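PDB 7M1B: galactose-binding-like protein from Bacteroides thetaiotaomicron, which is a SusE-like protein that probably binds galactose-type sugars and may also take part in glycan degradation. Local coordinates for residues L200-L205 with L268-S273; L215-K220 with Y354-I359. All blocks are in the same frame, centred on the assembly; numbering follows the deposited sequence.

Interaction 1: residues L200-L205 with L268-S273; sequences LYEEKL and LSRFTS
OE2 of Glu202 is gripped by two nitrogens of one arginine: NE of Arg270 lies 2.9 Å from Glu202 OE2, and NH2 of Arg270 lies 3.1 Å from the same oxygen. The arginine thus presents itself side-on and directs one N-H from each of these two nitrogens at a single atom. Both donors approach from the same face of the carboxylate, NE on the syn side with a fairly straight bond of 162° and NH2 from well above the plane with a more bent one. The oxygen sits at the guanidinium edge, in its plane, although the two flat groups are turned 44° apart. The second carboxylate oxygen is not idle, since Ser269 OG donates to Glu202 OE1 at 2.8 Å on the anti side. With each oxygen bonded, rotation of the carboxylate is restrained. Glu202 reaches this position with CG between its backbone N and carbonyl carbon (chi1 66°) and the chain extended beyond, crossing Arg270 at about a right angle. With an alanine here, the guanidinium of Arg270 is likely to lose its anionic mate and the Ser269 hydroxyl its main acceptor. Arg270 also makes a cation-pi contact with Tyr377, while Ser269 OG has a weak second bond to the backbone oxygen of that residue. Further along, the polar clasp gives way to methyl packing: CD1 of Leu205 meets CD2 of Leu268 at 3.7 Å, on the buried side of the contact. Strands 203-204 and 256-274 both pair antiparallel with strand 370-380, and the clasp ties the two segments to each other directly through side chains. Ser269 and Arg270 both face Tyr377, and this irregularity in strand 256-274 is a classic beta bulge within an antiparallel sheet.

Interaction 2: residues L215-K220 with Y354-I359; sequences LANDIK and YIRFKI
Ionic and polar bonds between Arg356 and the turn of residues 215-218 dominate this contact, and on the arginine side they converge on one nitrogen. NH2 of Arg356 forms a salt bridge with Asp218 OD1 at 2.9 Å, meeting that oxygen nearly head-on to its C-O bond. The fit is not flat: the carboxylate and guanidinium planes stand 59° apart, and the N-H...O angle is 133°. The same NH2 makes a weak bond to Asn217 OD1 at 3.0 Å, an oxygen whose stronger partner is Trp257 NE1. Arg356 reaches out from its strand with a chain extended from CG to NE, which carries the guanidinium up to the turn. Gly305 O takes a bond from Arg356 NH1, and Trp307 makes a cation-pi contact with the guanidinium.

Hydrogen bonds inside 215-220 shape the receiving end. Asp218 N bonds Leu215 O at 3.0 Å, closing a type I beta turn, and Leu215 N returns a nearly straight bond to Asp218 OD2 at 2.9 Å. Asp218 therefore divides its work, OD1 facing the arginine and OD2 holding the turn together. Thr259 OG1 bonds both Asp218 OD2 and Arg356 NE, so one hydroxyl helps position both members of the ion pair.

Van der Waals contact is slight: the CD1 methyl of Leu215 lies against the guanidinium, 3.6 Å from Arg356 NH2. The whole is a beta turn pinned by a buried arginine from strand 352-362 of the sheet, in a beta-rich domain consistent with the galactose-binding-like fold.

Overall arrangement
Followed from the N terminus, the chain leaves the smaller sheets of its first part through 200-205, which interaction 1 fastens to 268-273 on strand 256-274. It then runs through 211-212 into 215-220, whose partner, 354-359 on strand 352-362, arrives much later. Interaction 1 closes a loop of 62 intervening residues and interaction 2 one of 133; since their segments alternate, the loops cross rather than nest. Their centres lie about 21 Å apart, yet strands 256-274 and 352-362 are neighbours in one antiparallel sheet. There Phe271 CE2 packs 3.9 Å from Phe357 CZ, so the strand partners of the two contacts share a common aromatic core.

Interaction 1: residues L200-L205 with L268-S273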
ATOM      1  N   LEU A 200     -11.174   7.551   8.838  1.00 19.76           N
ATOM      2  CA  LEU A 200     -10.842   8.072   7.534  1.00 18.63           C
ATOM      3  C   LEU A 200     -11.705   7.483   6.423  1.00 18.36           C
ATOM      4  O   LEU A 200     -12.185   6.354   6.487  1.00 21.59           O
ATOM      5  CB  LEU A 200      -9.388   7.695   7.209  1.00 19.68           C
ATOM      6  CG  LEU A 200      -8.333   8.209   8.213  1.00 18.85           C
ATOM      7  CD1 LEU A 200      -6.927   7.941   7.678  1.00 20.45           C
ATOM      8  CD2 LEU A 200      -8.483   9.715   8.459  1.00 20.24           C
ATOM      9  N   TYR A 201     -11.901   8.332   5.390  1.00 18.42           N
ATOM     10  CA  TYR A 201     -12.680   7.996   4.200  1.00 21.43           C
ATOM     11  C   TYR A 201     -11.805   8.251   2.968  1.00 19.82           C
ATOM     12  O   TYR A 201     -11.173   9.308   2.867  1.00 19.71           O
ATOM     13  CB  TYR A 201     -13.892   8.927   4.199  1.00 21.47           C
ATOM     14  CG  TYR A 201     -14.969   8.720   3.162  1.00 23.00           C
ATOM     15  CD1 TYR A 201     -14.800   9.095   1.826  1.00 24.14           C
ATOM     16  CD2 TYR A 201     -16.225   8.276   3.561  1.00 24.55           C
ATOM     17  CE1 TYR A 201     -15.832   8.947   0.907  1.00 25.80           C
ATOM     18  CE2 TYR A 201     -17.264   8.146   2.661  1.00 26.29           C
ATOM     19  CZ  TYR A 201     -17.078   8.499   1.343  1.00 27.46           C
ATOM     20  OH  TYR A 201     -18.150   8.352   0.517  1.00 33.64           O
ATOM     21  N   GLU A 202     -11.744   7.285   2.051  1.00 19.23           N
ATOM     22  CA  GLU A 202     -10.703   7.435   1.031  1.00 17.66           C
ATOM     23  C   GLU A 202     -11.347   8.217  -0.148  1.00 20.46           C
ATOM     24  O   GLU A 202     -12.584   8.171  -0.345  1.00 23.00           O
ATOM     25  CB  GLU A 202     -10.310   6.061   0.495  1.00 20.95           C
ATOM     26  CG  GLU A 202     -11.433   5.365  -0.278  1.00 24.18           C
ATOM     27  CD  GLU A 202     -11.123   3.939  -0.716  1.00 28.11           C
ATOM     28  OE1 GLU A 202     -10.107   3.366  -0.268  1.00 25.21           O
ATOM     29  OE2 GLU A 202     -11.963   3.368  -1.445  1.00 32.22           O
ATOM     30  N   GLU A 203     -10.486   8.873  -0.909  1.00 19.60           N
ATOM     31  CA  GLU A 203     -10.873   9.426  -2.199  1.00 17.60           C
ATOM     32  C   GLU A 203      -9.843   8.935  -3.197  1.00 18.75           C
ATOM     33  O   GLU A 203      -8.728   8.643  -2.807  1.00 19.39           O
ATOM     34  CB  GLU A 203     -10.914  10.963  -2.143  1.00 21.70           C
ATOM     35  CG  GLU A 203      -9.556  11.650  -1.960  1.00 21.38           C
ATOM     36  CD  GLU A 203      -9.575  13.146  -1.662  1.00 29.61           C
ATOM     37  OE1 GLU A 203      -8.904  13.902  -2.420  1.00 30.98           O
ATOM     38  OE2 GLU A 203     -10.178  13.559  -0.621  1.00 23.98           O
ATOM     39  N   LYS A 204     -10.167   9.060  -4.512  1.00 16.97           N
ATOM     40  CA  LYS A 204      -9.148   8.821  -5.518  1.00 16.65           C
ATOM     41  C   LYS A 204      -8.233  10.048  -5.501  1.00 17.59           C
ATOM     42  O   LYS A 204      -8.693  11.191  -5.760  1.00 20.30           O
ATOM     43  CB  LYS A 204      -9.847   8.708  -6.889  1.00 18.52           C
ATOM     44  CG  LYS A 204      -8.882   8.349  -8.017  1.00 21.68           C
ATOM     45  CD  LYS A 204      -9.750   8.270  -9.313  1.00 25.55           C
ATOM     46  CE  LYS A 204      -8.963   8.245 -10.578  1.00 30.86           C
ATOM     47  NZ  LYS A 204      -9.955   7.966 -11.645  1.00 27.14           N
ATOM     48  N   LEU A 205      -6.908   9.863  -5.272  1.00 18.53           N
ATOM     49  CA  LEU A 205      -6.027  11.012  -5.224  1.00 18.02           C
ATOM     50  C   LEU A 205      -5.935  11.617  -6.640  1.00 21.83           C
ATOM     51  O   LEU A 205      -5.918  10.894  -7.650  1.00 24.47           O
ATOM     52  CB  LEU A 205      -4.670  10.595  -4.694  1.00 20.52           C
ATOM     53  CG  LEU A 205      -4.707  10.010  -3.285  1.00 20.84           C
ATOM     54  CD1 LEU A 205      -3.296   9.657  -2.875  1.00 22.74           C
ATOM     55  CD2 LEU A 205      -5.351  11.008  -2.315  1.00 20.99           C
ATOM     56  N   LEU A 268      -2.535   6.578   2.848  1.00 16.93           N
ATOM     57  CA  LEU A 268      -3.011   5.727   1.775  1.00 17.65           C
ATOM     58  C   LEU A 268      -3.847   4.563   2.289  1.00 16.68           C
ATOM     59  O   LEU A 268      -3.491   3.891   3.296  1.00 18.59           O
ATOM     60  CB  LEU A 268      -1.794   5.208   1.008  1.00 19.43           C
ATOM     61  CG  LEU A 268      -1.024   6.280   0.247  1.00 17.25           C
ATOM     62  CD1 LEU A 268       0.210   5.682  -0.491  1.00 19.95           C
ATOM     63  CD2 LEU A 268      -1.923   6.986  -0.790  1.00 19.31           C
ATOM     64  N   SER A 269      -4.885   4.236   1.532  1.00 17.61           N
ATOM     65  CA  SER A 269      -5.776   3.122   1.790  1.00 17.95           C
ATOM     66  C   SER A 269      -5.481   1.938   0.881  1.00 17.54           C
ATOM     67  O   SER A 269      -5.352   0.828   1.351  1.00 19.33           O
ATOM     68  CB  SER A 269      -7.236   3.493   1.750  1.00 21.46           C
ATOM     69  OG  SER A 269      -7.552   4.088   0.468  1.00 21.82           O
ATOM     70  N   ARG A 270      -5.502   2.166  -0.419  1.00 16.68           N
ATOM     71  CA  ARG A 270      -5.358   1.065  -1.373  1.00 16.86           C
ATOM     72  C   ARG A 270      -5.022   1.646  -2.748  1.00 17.67           C
ATOM     73  O   ARG A 270      -5.020   2.877  -2.919  1.00 17.19           O
ATOM     74  CB  ARG A 270      -6.746   0.389  -1.437  1.00 20.56           C
ATOM     75  CG  ARG A 270      -7.836   1.252  -2.061  1.00 18.80           C
ATOM     76  CD  ARG A 270      -9.226   0.560  -1.937  1.00 20.96           C
ATOM     77  NE  ARG A 270     -10.277   1.328  -2.621  1.00 23.63           N
ATOM     78  CZ  ARG A 270     -10.626   1.321  -3.923  1.00 21.70           C
ATOM     79  NH1 ARG A 270     -10.023   0.548  -4.817  1.00 24.04           N
ATOM     80  NH2 ARG A 270     -11.604   2.121  -4.313  1.00 27.16           N
ATOM     81  N   PHE A 271      -4.590   0.778  -3.675  1.00 16.65           N
ATOM     82  CA  PHE A 271      -4.433   1.242  -5.043  1.00 16.04           C
ATOM     83  C   PHE A 271      -4.908   0.141  -5.985  1.00 16.19           C
ATOM     84  O   PHE A 271      -5.096  -1.012  -5.588  1.00 19.37           O
ATOM     85  CB  PHE A 271      -2.958   1.635  -5.302  1.00 17.14           C
ATOM     86  CG  PHE A 271      -1.952   0.501  -5.361  1.00 16.32           C
ATOM     87  CD1 PHE A 271      -1.436  -0.096  -4.192  1.00 17.00           C
ATOM     88  CD2 PHE A 271      -1.644  -0.093  -6.587  1.00 19.11           C
ATOM     89  CE1 PHE A 271      -0.523  -1.158  -4.272  1.00 19.53           C
ATOM     90  CE2 PHE A 271      -0.730  -1.147  -6.659  1.00 16.72           C
ATOM     91  CZ  PHE A 271      -0.212  -1.744  -5.496  1.00 16.15           C
ATOM     92  N   THR A 272      -5.149   0.558  -7.235  1.00 15.96           N
ATOM     93  CA  THR A 272      -5.582  -0.344  -8.295  1.00 19.69           C
ATOM     94  C   THR A 272      -4.511  -0.290  -9.393  1.00 18.17           C
ATOM     95  O   THR A 272      -4.003   0.804  -9.726  1.00 17.88           O
ATOM     96  CB  THR A 272      -6.919   0.037  -8.943  1.00 19.02           C
ATOM     97  OG1 THR A 272      -7.824   0.182  -7.848  1.00 20.58           O
ATOM     98  CG2 THR A 272      -7.438  -0.996  -9.915  1.00 18.17           C
ATOM     99  N   SER A 273      -4.119  -1.473  -9.920  1.00 16.27           N
ATOM    100  CA  SER A 273      -3.013  -1.580 -10.889  1.00 17.94           C
ATOM    101  C   SER A 273      -3.567  -2.270 -12.136  1.00 18.10           C
ATOM    102  O   SER A 273      -4.320  -3.265 -12.050  1.00 20.71           O
ATOM    103  CB  SER A 273      -1.923  -2.501 -10.279  1.00 25.34           C
ATOM    104  OG  SER A 273      -0.882  -2.601 -11.217  1.00 31.66           O
TER

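Interaction 2: residues L215-K220 with Y354-I359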
ATOM      1  N   LEU A 215      15.191   9.046  -9.763  1.00 17.38           N
ATOM      2  CA  LEU A 215      16.383   8.998  -8.939  1.00 19.93           C
ATOM      3  C   LEU A 215      17.475   8.153  -9.630  1.00 18.07           C
ATOM      4  O   LEU A 215      17.180   7.345 -10.503  1.00 17.88           O
ATOM      5  CB  LEU A 215      16.008   8.468  -7.557  1.00 18.86           C
ATOM      6  CG  LEU A 215      14.858   9.268  -6.904  1.00 18.68           C
ATOM      7  CD1 LEU A 215      14.585   8.652  -5.551  1.00 19.36           C
ATOM      8  CD2 LEU A 215      15.267  10.739  -6.738  1.00 19.31           C
ATOM      9  N   ALA A 216      18.743   8.360  -9.194  1.00 18.32           N
ATOM     10  CA  ALA A 216      19.844   7.882 -10.036  1.00 17.93           C
ATOM     11  C   ALA A 216      19.935   6.359 -10.241  1.00 18.79           C
ATOM     12  O   ALA A 216      20.563   5.896 -11.217  1.00 21.20           O
ATOM     13  CB  ALA A 216      21.155   8.474  -9.550  1.00 21.62           C
ATOM     14  N   ASN A 217      19.454   5.586  -9.273  1.00 18.22           N
ATOM     15  CA  ASN A 217      19.491   4.143  -9.399  1.00 15.32           C
ATOM     16  C   ASN A 217      18.109   3.535  -9.725  1.00 18.59           C
ATOM     17  O   ASN A 217      17.944   2.285  -9.645  1.00 19.96           O
ATOM     18  CB  ASN A 217      19.987   3.556  -8.080  1.00 19.06           C
ATOM     19  CG  ASN A 217      19.104   3.861  -6.885  1.00 20.35           C
ATOM     20  OD1 ASN A 217      17.985   4.335  -7.010  1.00 21.27           O
ATOM     21  ND2 ASN A 217      19.526   3.477  -5.686  1.00 19.90           N
ATOM     22  N   ASP A 218      17.248   4.340 -10.376  1.00 18.88           N
ATOM     23  CA  ASP A 218      15.944   3.816 -10.760  1.00 17.39           C
ATOM     24  C   ASP A 218      16.018   3.291 -12.201  1.00 19.45           C
ATOM     25  O   ASP A 218      16.918   3.647 -12.993  1.00 19.59           O
ATOM     26  CB  ASP A 218      14.943   4.971 -10.891  1.00 17.24           C
ATOM     27  CG  ASP A 218      14.464   5.560  -9.588  1.00 17.11           C
ATOM     28  OD1 ASP A 218      14.822   5.036  -8.488  1.00 17.55           O
ATOM     29  OD2 ASP A 218      13.750   6.531  -9.614  1.00 17.54           O
ATOM     30  N   ILE A 219      15.153   2.310 -12.536  1.00 18.26           N
ATOM     31  CA  ILE A 219      14.970   1.960 -13.954  1.00 17.99           C
ATOM     32  C   ILE A 219      14.262   3.115 -14.637  1.00 18.47           C
ATOM     33  O   ILE A 219      13.364   3.742 -14.049  1.00 20.01           O
ATOM     34  CB  ILE A 219      14.211   0.622 -14.196  1.00 17.89           C
ATOM     35  CG1 ILE A 219      12.820   0.600 -13.542  1.00 17.55           C
ATOM     36  CG2 ILE A 219      15.061  -0.565 -13.689  1.00 18.94           C
ATOM     37  CD1 ILE A 219      11.962  -0.610 -13.906  1.00 19.72           C
ATOM     38  N   LYS A 220      14.551   3.238 -15.923  1.00 16.20           N
ATOM     39  CA  LYS A 220      13.929   4.212 -16.802  1.00 16.38           C
ATOM     40  C   LYS A 220      12.612   3.617 -17.333  1.00 18.36           C
ATOM     41  O   LYS A 220      12.556   2.410 -17.678  1.00 16.82           O
ATOM     42  CB  LYS A 220      14.866   4.565 -17.953  1.00 20.09           C
ATOM     43  CG  LYS A 220      16.083   5.420 -17.612  1.00 21.51           C
ATOM     44  CD  LYS A 220      16.922   5.769 -18.851  1.00 36.02           C
ATOM     45  CE  LYS A 220      18.196   6.506 -18.535  1.00 36.78           C
ATOM     46  NZ  LYS A 220      19.124   6.574 -19.703  1.00 60.55           N
ATOM     47  N   TYR A 354       6.123  10.637  -1.824  1.00 18.20           N
ATOM     48  CA  TYR A 354       6.927   9.987  -2.832  1.00 15.87           C
ATOM     49  C   TYR A 354       6.747   8.497  -2.748  1.00 17.21           C
ATOM     50  O   TYR A 354       6.748   7.952  -1.641  1.00 18.37           O
ATOM     51  CB  TYR A 354       8.392  10.433  -2.772  1.00 16.27           C
ATOM     52  CG  TYR A 354       8.585  11.919  -2.810  1.00 16.10           C
ATOM     53  CD1 TYR A 354       8.574  12.617  -4.043  1.00 16.68           C
ATOM     54  CD2 TYR A 354       8.550  12.681  -1.643  1.00 17.92           C
ATOM     55  CE1 TYR A 354       8.687  14.005  -4.085  1.00 17.76           C
ATOM     56  CE2 TYR A 354       8.550  14.078  -1.668  1.00 17.90           C
ATOM     57  CZ  TYR A 354       8.586  14.735  -2.896  1.00 21.22           C
ATOM     58  OH  TYR A 354       8.669  16.110  -2.939  1.00 22.91           O
ATOM     59  N   ILE A 355       6.681   7.812  -3.893  1.00 16.16           N
ATOM     60  CA  ILE A 355       6.354   6.387  -3.927  1.00 16.75           C
ATOM     61  C   ILE A 355       7.390   5.648  -4.763  1.00 17.22           C
ATOM     62  O   ILE A 355       7.708   6.078  -5.851  1.00 17.32           O
ATOM     63  CB  ILE A 355       4.912   6.132  -4.474  1.00 15.61           C
ATOM     64  CG1 ILE A 355       3.801   6.863  -3.696  1.00 16.62           C
ATOM     65  CG2 ILE A 355       4.604   4.666  -4.607  1.00 16.82           C
ATOM     66  CD1 ILE A 355       3.713   6.356  -2.270  1.00 19.48           C
ATOM     67  N   ARG A 356       7.779   4.451  -4.302  1.00 15.67           N
ATOM     68  CA  ARG A 356       8.560   3.545  -5.136  1.00 16.66           C
ATOM     69  C   ARG A 356       7.847   2.208  -5.270  1.00 19.58           C
ATOM     70  O   ARG A 356       7.263   1.683  -4.286  1.00 18.37           O
ATOM     71  CB  ARG A 356       9.932   3.296  -4.520  1.00 18.94           C
ATOM     72  CG  ARG A 356      10.968   4.337  -4.915  1.00 19.74           C
ATOM     73  CD  ARG A 356      12.282   4.151  -4.212  1.00 19.00           C
ATOM     74  NE  ARG A 356      13.283   4.787  -5.069  1.00 18.60           N
ATOM     75  CZ  ARG A 356      14.592   4.690  -4.872  1.00 15.22           C
ATOM     76  NH1 ARG A 356      15.064   4.150  -3.709  1.00 17.96           N
ATOM     77  NH2 ARG A 356      15.475   5.180  -5.698  1.00 19.59           N
ATOM     78  N   PHE A 357       7.932   1.631  -6.480  1.00 16.42           N
ATOM     79  CA  PHE A 357       7.604   0.231  -6.695  1.00 15.69           C
ATOM     80  C   PHE A 357       8.910  -0.527  -6.847  1.00 15.41           C
ATOM     81  O   PHE A 357       9.714  -0.238  -7.702  1.00 19.11           O
ATOM     82  CB  PHE A 357       6.762   0.080  -7.974  1.00 17.97           C
ATOM     83  CG  PHE A 357       5.288   0.287  -7.752  1.00 16.71           C
ATOM     84  CD1 PHE A 357       4.843   1.444  -7.139  1.00 20.12           C
ATOM     85  CD2 PHE A 357       4.351  -0.566  -8.305  1.00 16.79           C
ATOM     86  CE1 PHE A 357       3.475   1.641  -6.905  1.00 19.17           C
ATOM     87  CE2 PHE A 357       2.983  -0.411  -8.056  1.00 19.12           C
ATOM     88  CZ  PHE A 357       2.559   0.728  -7.395  1.00 18.74           C
ATOM     89  N   LYS A 358       9.165  -1.421  -5.846  1.00 18.88           N
ATOM     90  CA  LYS A 358      10.320  -2.292  -5.892  1.00 18.54           C
ATOM     91  C   LYS A 358       9.853  -3.614  -6.474  1.00 20.28           C
ATOM     92  O   LYS A 358       9.114  -4.382  -5.821  1.00 17.76           O
ATOM     93  CB  LYS A 358      10.869  -2.479  -4.467  1.00 19.69           C
ATOM     94  CG  LYS A 358      12.158  -3.307  -4.418  1.00 21.99           C
ATOM     95  CD  LYS A 358      12.647  -3.480  -2.927  1.00 27.62           C
ATOM     96  CE  LYS A 358      14.211  -3.892  -2.807  1.00 52.41           C
ATOM     97  NZ  LYS A 358      14.695  -3.865  -1.340  1.00 72.67           N
ATOM     98  N   ILE A 359      10.257  -3.860  -7.724  1.00 19.66           N
ATOM     99  CA  ILE A 359       9.731  -5.005  -8.456  1.00 17.15           C
ATOM    100  C   ILE A 359      10.625  -6.200  -8.114  1.00 18.27           C
ATOM    101  O   ILE A 359      11.835  -6.147  -8.394  1.00 18.39           O
ATOM    102  CB  ILE A 359       9.693  -4.735  -9.976  1.00 16.73           C
ATOM    103  CG1 ILE A 359       8.965  -3.429 -10.351  1.00 21.73           C
ATOM    104  CG2 ILE A 359       9.101  -5.966 -10.701  1.00 18.45           C
ATOM    105  CD1 ILE A 359       7.556  -3.400  -9.839  1.00 22.27           C
TER